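Local coordinates for protein dihydropteridine reductase (Caenorhabditis elegans, PDB 1OOE) that probably reduces quinonoid dihydrobiopterin to tetrahydrobiopterin, with NADH or NADPH as the hydride source, and works as a homodimer, at residues A[26-31]-A[208-213]; A[59-64]-A[108-113]; A[129-134]-A[221-226]. One frame throughout, in Å; residues are numbered along the deposited sequence.

Overall arrangement
Within one Rossmann-type fold, contact 2 pairs helices; contacts 1 and 3 set a helix end and a loop against strand segments. Contact 2 (59-64 with 108-113) falls, in sequence, wholly between the two segments of contact 1 (26-31 with 208-213); their centres are 20 Å apart and their nearest atoms about 5 Å, so they do not touch. Contacts 1 and 3 are 23 Å apart between centres yet meet directly, W208 CH2 lying 3.8 Å from L222 CD1. Contacts 2 and 3, with centres 25 Å apart, lie on opposite sides of the chain's centre. Contact 3 borders Y143 and K147, which have the spacing of the family's Tyr-X-X-X-Lys pair and probably mark the active site.

Contact 1. Residues A[26-31]-A[208-213]; sequences NGYTVL and WTTETS
Y28 and T209 have the closest CA atoms of the two segments, 11.3 Å apart, so side chains must span the gap between segment 26-31 and segment 208-213. The setting is the Rossmann-type fold of the short-chain dehydrogenases: segment 26-31 leads from the end of helix 14-25 into strand 28-34, while T209 and T210 form the C-terminal end of helix 198-210. A Schellman motif closes the first of these helices. G27, with its positive phi of 81°, is its C-prime residue, and the Y28 amide bonds back to F23 O, so the chain turns out of the helix just before the tyrosine.

Most of the reach is supplied by the Y28 side chain. The ring projects toward the helix end with its hydroxyl foremost. T210 CG2 comes up at the ring's edge, close to its plane, and stands 3.1 Å from Y28 OH, a tight approach of a methyl group to an oxygen. The angle CZ-OH-CG2 at that oxygen is about 153°, which places the methyl almost straight beyond the phenol. T209 contributes a second methyl, its CG2 lying 4.2 Å from Y28 OH and well off that line.

Both threonine hydroxyls are engaged within their own helix, T209 OG1 with L205 O and T210 OG1 with L206 O, so what they offer to the tyrosine is methyl groups. F23 meets the Y28 ring edge-to-face and also touches T209, and V6 of strand 4-9 packs on the tyrosine as well. In T210, OG1 lies between the backbone N and the carbonyl carbon (chi1 60°), which leaves CG2 anti to that carbon and directed at Y28 OH.

Contact 2. Residues A[59-64]-A[108-113]; sequences SILEQT and SAIAAK
I60 and I110 meet through their methyl ends, CD1 to CD1 at 3.9 Å, with the two side chains crossing at about a right angle. The branch methyls close in beside this point: I60 CG2 is 4.0 Å from I110 CG2. One residue further on, L61 lays CD2 against K113 CG at 3.8 Å, so it is the aliphatic root of the lysine that packs. A bend in the K113 chain (chi2 63°) then leads its end away, and NZ is hydrogen-bonded to S90 O of the second subunit.

These side chains sit between helix 53-68 and helix 93-118, two connecting helices of the Rossmann-type fold that flank the sheet. Their local axes approach to 10.7 Å and cross at -35°. Y9 of strand 4-9 touches both I60 and I110 from the sheet side, W53 and Q56 of helix 53-68 also touch I110, and L114 meets I60 and L61.

Within helix 53-68, I60 O accepts from T64 N and, 2.9 Å away, from T64 OG1, the two arriving from opposite faces of the carbonyl plane.

Contact 3. Residues A[129-134]-A[221-226]; sequences GAAAAM and LLKITT
M134 meets L221 in the closer apolar touch of this contact; A131 and K223 add a looser one and a water-mediated link. M134 SD lies 4.0 Å from L221 CD1, and its terminal methyl CE is 4.1 Å from the same carbon, so one leucine branch is met by both the sulfur and the terminal methyl. The methionine chain bends at chi2 (-59°) and chi3 (-65°), and these two turns bring its end back so that SD and CE both come near L221 CD1. A lighter touch pairs A131 CB with K223 CE at 4.5 Å; here the lysine, extended along its whole length, passes its last carbon, CE, beside the alanine methyl.

The polar link is indirect. A single water donates to A131 O at 3.0 Å and accepts from K223 NZ at 3.3 Å, the latter bond weak. The straight lysine chain carries NZ far enough from its strand for this bridge.

Backbone bonds shape segment 129-134. Residues 131-134 form a 3-10 segment, in which A133 N bonds to A130 O at 2.9 Å and M134 N to A131 O at 3.2 Å. A131 O thus takes both the amide of M134 and the water.

In the short-chain dehydrogenase fold this loop joins strand 123-128 to helix 141-158. The helix carries Y143 and K147, in the family's Tyr-X-X-X-Lys spacing; K147 NZ bonds G129 O, and H151 NE2 is paired with A130 N. M174 of strand 169-175 touches M134, L221 and K223. Strand 221-227 itself runs parallel to 169-175, with L222 bonded to T172 and M174, and antiparallel to 230-235, where K223 pairs with T234.

Contact 1. Residues A[26-31]-A[208-213]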
ATOM      1  N   ASN A  26     -29.177   7.554  18.282  1.00 18.21           N
ATOM      2  CA  ASN A  26     -28.816   7.026  19.588  1.00 18.35           C
ATOM      3  C   ASN A  26     -28.152   8.031  20.528  1.00 17.90           C
ATOM      4  O   ASN A  26     -27.397   7.651  21.422  1.00 20.15           O
ATOM      5  CB  ASN A  26     -27.934   5.787  19.415  1.00 17.40           C
ATOM      6  CG  ASN A  26     -28.747   4.543  19.101  1.00 17.40           C
ATOM      7  OD1 ASN A  26     -29.304   3.910  19.999  1.00 19.05           O
ATOM      8  ND2 ASN A  26     -28.834   4.199  17.822  1.00 18.38           N
ATOM      9  N   GLY A  27     -28.435   9.313  20.312  1.00 19.44           N
ATOM     10  CA  GLY A  27     -27.914  10.358  21.179  1.00 18.72           C
ATOM     11  C   GLY A  27     -26.505  10.895  21.012  1.00 18.91           C
ATOM     12  O   GLY A  27     -26.043  11.658  21.863  1.00 18.14           O
ATOM     13  N   TYR A  28     -25.811  10.520  19.940  1.00 16.58           N
ATOM     14  CA  TYR A  28     -24.453  11.016  19.738  1.00 16.57           C
ATOM     15  C   TYR A  28     -24.393  12.263  18.863  1.00 15.12           C
ATOM     16  O   TYR A  28     -25.271  12.502  18.036  1.00 16.01           O
ATOM     17  CB  TYR A  28     -23.568   9.945  19.090  1.00 17.56           C
ATOM     18  CG  TYR A  28     -23.161   8.809  19.998  1.00 18.53           C
ATOM     19  CD1 TYR A  28     -24.048   7.780  20.303  1.00 20.04           C
ATOM     20  CD2 TYR A  28     -21.881   8.766  20.556  1.00 18.58           C
ATOM     21  CE1 TYR A  28     -23.674   6.734  21.140  1.00 19.78           C
ATOM     22  CE2 TYR A  28     -21.497   7.726  21.394  1.00 20.45           C
ATOM     23  CZ  TYR A  28     -22.398   6.713  21.683  1.00 20.19           C
ATOM     24  OH  TYR A  28     -22.025   5.683  22.514  1.00 22.84           O
ATOM     25  N   THR A  29     -23.351  13.063  19.073  1.00 14.94           N
ATOM     26  CA  THR A  29     -23.106  14.249  18.262  1.00 13.22           C
ATOM     27  C   THR A  29     -22.243  13.657  17.157  1.00 12.17           C
ATOM     28  O   THR A  29     -21.312  12.907  17.448  1.00 12.85           O
ATOM     29  CB  THR A  29     -22.274  15.298  19.019  1.00 13.98           C
ATOM     30  OG1 THR A  29     -23.004  15.752  20.166  1.00 15.20           O
ATOM     31  CG2 THR A  29     -21.958  16.484  18.116  1.00 15.65           C
ATOM     32  N   VAL A  30     -22.540  13.974  15.902  1.00 11.25           N
ATOM     33  CA  VAL A  30     -21.771  13.404  14.803  1.00 11.69           C
ATOM     34  C   VAL A  30     -21.092  14.409  13.882  1.00 12.78           C
ATOM     35  O   VAL A  30     -21.712  15.348  13.382  1.00 12.41           O
ATOM     36  CB  VAL A  30     -22.656  12.474  13.939  1.00 11.77           C
ATOM     37  CG1 VAL A  30     -21.802  11.758  12.902  0.50 11.52           C
ATOM     38  CG2 VAL A  30     -23.383  11.477  14.827  0.50 12.64           C
ATOM     39  N   LEU A  31     -19.802  14.196  13.663  1.00 11.75           N
ATOM     40  CA  LEU A  31     -19.029  15.057  12.783  1.00 12.65           C
ATOM     41  C   LEU A  31     -18.791  14.300  11.485  1.00 11.96           C
ATOM     42  O   LEU A  31     -18.306  13.167  11.501  1.00 12.39           O
ATOM     43  CB  LEU A  31     -17.682  15.416  13.417  1.00 14.42           C
ATOM     44  CG  LEU A  31     -17.688  16.286  14.677  1.00 15.02           C
ATOM     45  CD1 LEU A  31     -18.162  15.475  15.875  1.00 16.04           C
ATOM     46  CD2 LEU A  31     -16.281  16.814  14.927  1.00 14.37           C
ATOM     47  N   TRP A 208     -19.419  -1.940  19.863  1.00 10.81           N
ATOM     48  CA  TRP A 208     -17.989  -1.883  20.131  1.00 11.78           C
ATOM     49  C   TRP A 208     -17.581  -0.541  20.737  1.00 12.91           C
ATOM     50  O   TRP A 208     -16.610  -0.464  21.495  1.00 13.54           O
ATOM     51  CB  TRP A 208     -17.187  -2.137  18.847  1.00 10.09           C
ATOM     52  CG  TRP A 208     -17.435  -3.481  18.203  1.00  9.77           C
ATOM     53  CD1 TRP A 208     -17.733  -4.653  18.834  1.00  9.77           C
ATOM     54  CD2 TRP A 208     -17.344  -3.791  16.805  1.00 10.58           C
ATOM     55  NE1 TRP A 208     -17.830  -5.678  17.915  1.00 10.24           N
ATOM     56  CE2 TRP A 208     -17.595  -5.173  16.663  1.00 10.51           C
ATOM     57  CE3 TRP A 208     -17.069  -3.034  15.658  1.00 12.78           C
ATOM     58  CZ2 TRP A 208     -17.581  -5.816  15.418  1.00 11.02           C
ATOM     59  CZ3 TRP A 208     -17.054  -3.673  14.419  1.00 12.72           C
ATOM     60  CH2 TRP A 208     -17.308  -5.050  14.312  1.00 11.26           C
ATOM     61  N   THR A 209     -18.320   0.514  20.411  1.00 12.53           N
ATOM     62  CA  THR A 209     -18.009   1.839  20.941  1.00 12.27           C
ATOM     63  C   THR A 209     -18.370   1.955  22.419  1.00 13.39           C
ATOM     64  O   THR A 209     -17.615   2.530  23.210  1.00 12.38           O
ATOM     65  CB  THR A 209     -18.760   2.947  20.162  1.00 12.22           C
ATOM     66  OG1 THR A 209     -18.341   2.939  18.792  1.00 11.37           O
ATOM     67  CG2 THR A 209     -18.458   4.319  20.753  1.00 14.77           C
ATOM     68  N   THR A 210     -19.516   1.391  22.785  1.00 14.00           N
ATOM     69  CA  THR A 210     -20.007   1.457  24.163  1.00 14.91           C
ATOM     70  C   THR A 210     -19.565   0.330  25.098  1.00 16.04           C
ATOM     71  O   THR A 210     -19.530   0.516  26.319  1.00 16.63           O
ATOM     72  CB  THR A 210     -21.546   1.523  24.181  1.00 15.10           C
ATOM     73  OG1 THR A 210     -22.087   0.355  23.553  1.00 15.36           O
ATOM     74  CG2 THR A 210     -22.031   2.755  23.438  1.00 16.65           C
ATOM     75  N   GLU A 211     -19.235  -0.832  24.542  1.00 15.46           N
ATOM     76  CA  GLU A 211     -18.809  -1.971  25.354  1.00 16.41           C
ATOM     77  C   GLU A 211     -17.477  -2.535  24.873  1.00 15.09           C
ATOM     78  O   GLU A 211     -17.429  -3.299  23.909  1.00 14.71           O
ATOM     79  CB  GLU A 211     -19.876  -3.070  25.312  1.00 18.27           C
ATOM     80  CG  GLU A 211     -21.230  -2.645  25.860  1.00 25.03           C
ATOM     81  CD  GLU A 211     -21.199  -2.346  27.350  1.00 30.70           C
ATOM     82  OE1 GLU A 211     -20.402  -1.486  27.778  1.00 35.12           O
ATOM     83  OE2 GLU A 211     -21.981  -2.972  28.095  1.00 34.62           O
ATOM     84  N   THR A 212     -16.393  -2.174  25.555  1.00 15.74           N
ATOM     85  CA  THR A 212     -15.067  -2.643  25.160  1.00 15.92           C
ATOM     86  C   THR A 212     -14.903  -4.164  25.184  1.00 16.44           C
ATOM     87  O   THR A 212     -14.161  -4.723  24.378  1.00 15.75           O
ATOM     88  CB  THR A 212     -13.956  -2.011  26.038  1.00 16.10           C
ATOM     89  OG1 THR A 212     -14.202  -2.309  27.417  1.00 17.53           O
ATOM     90  CG2 THR A 212     -13.918  -0.500  25.848  1.00 17.95           C
ATOM     91  N   SER A 213     -15.603  -4.836  26.093  1.00 16.17           N
ATOM     92  CA  SER A 213     -15.492  -6.286  26.200  1.00 16.71           C
ATOM     93  C   SER A 213     -16.168  -7.047  25.059  1.00 15.50           C
ATOM     94  O   SER A 213     -16.030  -8.269  24.964  1.00 15.75           O
ATOM     95  CB  SER A 213     -16.062  -6.762  27.542  1.00 18.19           C
ATOM     96  OG  SER A 213     -17.450  -6.494  27.647  1.00 20.27           O
TER

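Contact 2. Residues A[59-64]-A[108-113]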
ATOM      1  N   SER A  59      -5.790  20.638   6.383  1.00  9.19           N
ATOM      2  CA  SER A  59      -7.124  21.223   6.379  1.00 10.26           C
ATOM      3  C   SER A  59      -8.105  20.449   7.249  1.00 10.45           C
ATOM      4  O   SER A  59      -8.845  21.037   8.034  1.00 10.59           O
ATOM      5  CB  SER A  59      -7.664  21.303   4.951  1.00 11.82           C
ATOM      6  OG  SER A  59      -8.916  21.963   4.928  1.00 13.22           O
ATOM      7  N   ILE A  60      -8.107  19.128   7.109  1.00  9.14           N
ATOM      8  CA  ILE A  60      -9.009  18.295   7.890  1.00  8.07           C
ATOM      9  C   ILE A  60      -8.692  18.396   9.385  1.00  8.64           C
ATOM     10  O   ILE A  60      -9.597  18.522  10.212  1.00  8.79           O
ATOM     11  CB  ILE A  60      -8.933  16.825   7.419  1.00  8.73           C
ATOM     12  CG1 ILE A  60      -9.493  16.719   5.994  1.00  9.73           C
ATOM     13  CG2 ILE A  60      -9.733  15.927   8.350  1.00  7.88           C
ATOM     14  CD1 ILE A  60      -9.198  15.390   5.307  1.00 10.20           C
ATOM     15  N   LEU A  61      -7.410  18.365   9.732  1.00  7.44           N
ATOM     16  CA  LEU A  61      -7.023  18.469  11.137  1.00  9.66           C
ATOM     17  C   LEU A  61      -7.379  19.835  11.719  1.00 10.46           C
ATOM     18  O   LEU A  61      -7.871  19.925  12.842  1.00 12.86           O
ATOM     19  CB  LEU A  61      -5.523  18.210  11.308  1.00 11.28           C
ATOM     20  CG  LEU A  61      -5.105  16.761  11.575  1.00 12.32           C
ATOM     21  CD1 LEU A  61      -5.652  15.851  10.488  1.00 13.47           C
ATOM     22  CD2 LEU A  61      -3.587  16.674  11.650  1.00 15.10           C
ATOM     23  N   GLU A  62      -7.138  20.899  10.960  1.00 11.93           N
ATOM     24  CA  GLU A  62      -7.452  22.235  11.456  1.00 11.21           C
ATOM     25  C   GLU A  62      -8.942  22.380  11.721  1.00 11.81           C
ATOM     26  O   GLU A  62      -9.343  22.873  12.773  1.00 12.92           O
ATOM     27  CB  GLU A  62      -7.006  23.312  10.459  1.00 13.88           C
ATOM     28  CG  GLU A  62      -5.506  23.368  10.225  1.00 18.87           C
ATOM     29  CD  GLU A  62      -5.101  24.461   9.248  1.00 22.36           C
ATOM     30  OE1 GLU A  62      -5.813  24.657   8.238  1.00 26.06           O
ATOM     31  OE2 GLU A  62      -4.064  25.116   9.484  1.00 24.89           O
ATOM     32  N   GLN A  63      -9.760  21.944  10.767  1.00 11.12           N
ATOM     33  CA  GLN A  63     -11.208  22.044  10.903  1.00 10.70           C
ATOM     34  C   GLN A  63     -11.762  21.194  12.034  1.00 11.20           C
ATOM     35  O   GLN A  63     -12.678  21.614  12.744  1.00 11.66           O
ATOM     36  CB  GLN A  63     -11.893  21.638   9.602  1.00 11.39           C
ATOM     37  CG  GLN A  63     -11.640  22.570   8.441  1.00 12.50           C
ATOM     38  CD  GLN A  63     -12.343  22.097   7.191  1.00 12.33           C
ATOM     39  OE1 GLN A  63     -13.572  22.120   7.111  1.00 12.27           O
ATOM     40  NE2 GLN A  63     -11.569  21.644   6.215  1.00 10.38           N
ATOM     41  N   THR A  64     -11.221  19.992  12.198  1.00 11.03           N
ATOM     42  CA  THR A  64     -11.702  19.109  13.254  1.00  9.91           C
ATOM     43  C   THR A  64     -11.343  19.663  14.633  1.00 11.44           C
ATOM     44  O   THR A  64     -12.150  19.597  15.567  1.00 10.54           O
ATOM     45  CB  THR A  64     -11.124  17.688  13.091  1.00 10.86           C
ATOM     46  OG1 THR A  64     -11.537  17.158  11.824  1.00  9.76           O
ATOM     47  CG2 THR A  64     -11.627  16.771  14.201  1.00 13.27           C
ATOM     48  N   SER A 108      -7.742   6.598   5.134  1.00  9.30           N
ATOM     49  CA  SER A 108      -7.443   5.745   6.278  1.00  7.87           C
ATOM     50  C   SER A 108      -6.341   6.343   7.134  1.00  6.88           C
ATOM     51  O   SER A 108      -6.416   6.312   8.354  1.00  7.11           O
ATOM     52  CB  SER A 108      -7.011   4.350   5.816  1.00  7.13           C
ATOM     53  OG  SER A 108      -8.076   3.675   5.181  1.00  8.40           O
ATOM     54  N   ALA A 109      -5.314   6.881   6.486  1.00  8.42           N
ATOM     55  CA  ALA A 109      -4.193   7.473   7.208  1.00  8.16           C
ATOM     56  C   ALA A 109      -4.597   8.738   7.955  1.00  8.72           C
ATOM     57  O   ALA A 109      -4.170   8.951   9.087  1.00  8.76           O
ATOM     58  CB  ALA A 109      -3.059   7.777   6.249  1.00  8.93           C
ATOM     59  N   ILE A 110      -5.399   9.589   7.323  1.00  7.83           N
ATOM     60  CA  ILE A 110      -5.837  10.818   7.979  1.00  9.60           C
ATOM     61  C   ILE A 110      -6.788  10.467   9.124  1.00  9.35           C
ATOM     62  O   ILE A 110      -6.776  11.116  10.173  1.00 10.00           O
ATOM     63  CB  ILE A 110      -6.508  11.786   6.971  1.00  9.87           C
ATOM     64  CG1 ILE A 110      -5.457  12.273   5.968  1.00  9.06           C
ATOM     65  CG2 ILE A 110      -7.122  12.980   7.705  1.00  9.25           C
ATOM     66  CD1 ILE A 110      -5.991  13.181   4.880  1.00 11.59           C
ATOM     67  N   ALA A 111      -7.597   9.425   8.943  1.00  8.91           N
ATOM     68  CA  ALA A 111      -8.501   9.008  10.012  1.00  9.46           C
ATOM     69  C   ALA A 111      -7.653   8.570  11.211  1.00  9.87           C
ATOM     70  O   ALA A 111      -7.972   8.884  12.364  1.00  6.75           O
ATOM     71  CB  ALA A 111      -9.395   7.851   9.539  1.00  9.83           C
ATOM     72  N   ALA A 112      -6.565   7.852  10.936  1.00  8.28           N
ATOM     73  CA  ALA A 112      -5.677   7.391  12.000  1.00  8.70           C
ATOM     74  C   ALA A 112      -5.044   8.586  12.712  1.00  9.30           C
ATOM     75  O   ALA A 112      -4.972   8.615  13.938  1.00  8.94           O
ATOM     76  CB  ALA A 112      -4.588   6.478  11.427  1.00  8.52           C
ATOM     77  N   LYS A 113      -4.585   9.568  11.939  1.00  8.61           N
ATOM     78  CA  LYS A 113      -3.973  10.765  12.515  1.00  9.71           C
ATOM     79  C   LYS A 113      -4.976  11.464  13.432  1.00  9.66           C
ATOM     80  O   LYS A 113      -4.617  11.943  14.512  1.00 10.39           O
ATOM     81  CB  LYS A 113      -3.529  11.729  11.404  1.00 11.99           C
ATOM     82  CG  LYS A 113      -2.769  12.960  11.910  1.00 10.58           C
ATOM     83  CD  LYS A 113      -1.461  12.570  12.591  1.00 15.84           C
ATOM     84  CE  LYS A 113      -0.755  13.785  13.178  1.00 13.46           C
ATOM     85  NZ  LYS A 113       0.592  13.435  13.703  1.00 17.81           N
TER

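Contact 3. Residues A[129-134]-A[221-226]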
ATOM      1  N   GLY A 129     -11.268  -2.287   5.051  1.00  7.20           N
ATOM      2  CA  GLY A 129     -10.302  -3.002   4.236  1.00  8.57           C
ATOM      3  C   GLY A 129     -10.978  -3.571   3.003  1.00  8.44           C
ATOM      4  O   GLY A 129     -11.851  -2.931   2.428  1.00  8.65           O
ATOM      5  N   ALA A 130     -10.576  -4.775   2.601  1.00  8.42           N
ATOM      6  CA  ALA A 130     -11.173  -5.425   1.436  1.00  8.04           C
ATOM      7  C   ALA A 130     -10.901  -6.927   1.454  1.00  9.46           C
ATOM      8  O   ALA A 130      -9.750  -7.362   1.416  1.00  9.39           O
ATOM      9  CB  ALA A 130     -10.621  -4.806   0.155  1.00  8.74           C
ATOM     10  N   ALA A 131     -11.965  -7.724   1.504  1.00  9.23           N
ATOM     11  CA  ALA A 131     -11.813  -9.174   1.529  1.00  9.23           C
ATOM     12  C   ALA A 131     -10.972  -9.675   0.350  1.00  9.67           C
ATOM     13  O   ALA A 131     -10.174 -10.595   0.497  1.00  9.88           O
ATOM     14  CB  ALA A 131     -13.200  -9.847   1.520  1.00 10.58           C
ATOM     15  N   ALA A 132     -11.141  -9.058  -0.815  1.00 10.02           N
ATOM     16  CA  ALA A 132     -10.392  -9.474  -1.998  1.00 10.50           C
ATOM     17  C   ALA A 132      -8.884  -9.289  -1.858  1.00 10.03           C
ATOM     18  O   ALA A 132      -8.110 -10.013  -2.480  1.00 10.96           O
ATOM     19  CB  ALA A 132     -10.892  -8.720  -3.228  1.00 10.59           C
ATOM     20  N   ALA A 133      -8.466  -8.329  -1.038  1.00  9.15           N
ATOM     21  CA  ALA A 133      -7.040  -8.061  -0.856  1.00 10.14           C
ATOM     22  C   ALA A 133      -6.310  -9.099  -0.009  1.00  9.88           C
ATOM     23  O   ALA A 133      -5.093  -9.012   0.167  1.00 11.82           O
ATOM     24  CB  ALA A 133      -6.843  -6.664  -0.260  1.00 11.93           C
ATOM     25  N   MET A 134      -7.045 -10.077   0.520  1.00  9.65           N
ATOM     26  CA  MET A 134      -6.430 -11.128   1.325  1.00 11.43           C
ATOM     27  C   MET A 134      -5.717 -12.132   0.418  1.00 11.84           C
ATOM     28  O   MET A 134      -5.074 -13.072   0.894  1.00 12.67           O
ATOM     29  CB  MET A 134      -7.485 -11.854   2.157  1.00 10.20           C
ATOM     30  CG  MET A 134      -8.224 -10.974   3.155  1.00  9.90           C
ATOM     31  SD  MET A 134      -7.132 -10.176   4.356  1.00 13.10           S
ATOM     32  CE  MET A 134      -6.497 -11.590   5.245  1.00 15.12           C
ATOM     33  N   LEU A 221      -8.894  -8.162  11.216  1.00 10.19           N
ATOM     34  CA  LEU A 221      -9.389  -7.940   9.860  1.00  9.02           C
ATOM     35  C   LEU A 221     -10.652  -8.801   9.891  1.00 10.48           C
ATOM     36  O   LEU A 221     -10.575 -10.031   9.893  1.00 10.10           O
ATOM     37  CB  LEU A 221      -8.381  -8.464   8.827  1.00 10.80           C
ATOM     38  CG  LEU A 221      -6.977  -7.843   8.893  1.00  7.51           C
ATOM     39  CD1 LEU A 221      -6.090  -8.483   7.837  1.00  9.73           C
ATOM     40  CD2 LEU A 221      -7.051  -6.337   8.671  1.00  9.87           C
ATOM     41  N   LEU A 222     -11.807  -8.143   9.929  1.00  9.51           N
ATOM     42  CA  LEU A 222     -13.099  -8.815  10.061  1.00  9.11           C
ATOM     43  C   LEU A 222     -13.896  -9.037   8.781  1.00 10.43           C
ATOM     44  O   LEU A 222     -14.506  -8.107   8.256  1.00 10.79           O
ATOM     45  CB  LEU A 222     -13.956  -8.025  11.054  1.00  9.85           C
ATOM     46  CG  LEU A 222     -13.246  -7.693  12.375  1.00 10.00           C
ATOM     47  CD1 LEU A 222     -14.050  -6.653  13.155  1.00  9.35           C
ATOM     48  CD2 LEU A 222     -13.057  -8.959  13.199  1.00 11.11           C
ATOM     49  N   LYS A 223     -13.905 -10.275   8.296  1.00  9.75           N
ATOM     50  CA  LYS A 223     -14.654 -10.601   7.085  1.00 11.35           C
ATOM     51  C   LYS A 223     -16.118 -10.794   7.476  1.00 12.60           C
ATOM     52  O   LYS A 223     -16.439 -11.583   8.367  1.00 12.23           O
ATOM     53  CB  LYS A 223     -14.096 -11.873   6.441  1.00 11.61           C
ATOM     54  CG  LYS A 223     -14.721 -12.223   5.097  1.00 12.51           C
ATOM     55  CD  LYS A 223     -13.997 -13.401   4.466  1.00 13.53           C
ATOM     56  CE  LYS A 223     -14.591 -13.785   3.120  1.00 15.26           C
ATOM     57  NZ  LYS A 223     -13.833 -14.917   2.514  1.00 17.11           N
ATOM     58  N   ILE A 224     -17.005 -10.069   6.806  1.00 10.84           N
ATOM     59  CA  ILE A 224     -18.420 -10.144   7.117  1.00 11.50           C
ATOM     60  C   ILE A 224     -19.207 -10.782   5.982  1.00 12.11           C
ATOM     61  O   ILE A 224     -19.191 -10.298   4.850  1.00 12.07           O
ATOM     62  CB  ILE A 224     -18.968  -8.741   7.417  1.00 12.65           C
ATOM     63  CG1 ILE A 224     -18.158  -8.129   8.566  1.00 12.29           C
ATOM     64  CG2 ILE A 224     -20.450  -8.818   7.780  1.00 14.16           C
ATOM     65  CD1 ILE A 224     -18.550  -6.711   8.923  1.00 12.64           C
ATOM     66  N   THR A 225     -19.888 -11.876   6.306  1.00 13.71           N
ATOM     67  CA  THR A 225     -20.677 -12.613   5.328  1.00 13.97           C
ATOM     68  C   THR A 225     -22.115 -12.828   5.791  1.00 15.89           C
ATOM     69  O   THR A 225     -22.414 -12.801   6.987  1.00 16.51           O
ATOM     70  CB  THR A 225     -20.039 -13.989   5.045  1.00 15.82           C
ATOM     71  OG1 THR A 225     -19.907 -14.715   6.274  1.00 16.12           O
ATOM     72  CG2 THR A 225     -18.660 -13.823   4.417  1.00 13.87           C
ATOM     73  N   THR A 226     -23.007 -13.040   4.831  1.00 14.99           N
ATOM     74  CA  THR A 226     -24.412 -13.275   5.129  1.00 17.36           C
ATOM     75  C   THR A 226     -24.887 -14.467   4.305  1.00 19.19           C
ATOM     76  O   THR A 226     -24.652 -14.528   3.102  1.00 19.07           O
ATOM     77  CB  THR A 226     -25.274 -12.039   4.783  1.00 17.11           C
ATOM     78  OG1 THR A 226     -24.777 -10.896   5.491  1.00 14.08           O
ATOM     79  CG2 THR A 226     -26.730 -12.271   5.183  1.00 16.97           C
TER
HETATM   80  O   HOH W   1     -11.296 -12.872   2.155  1.00 34.28           O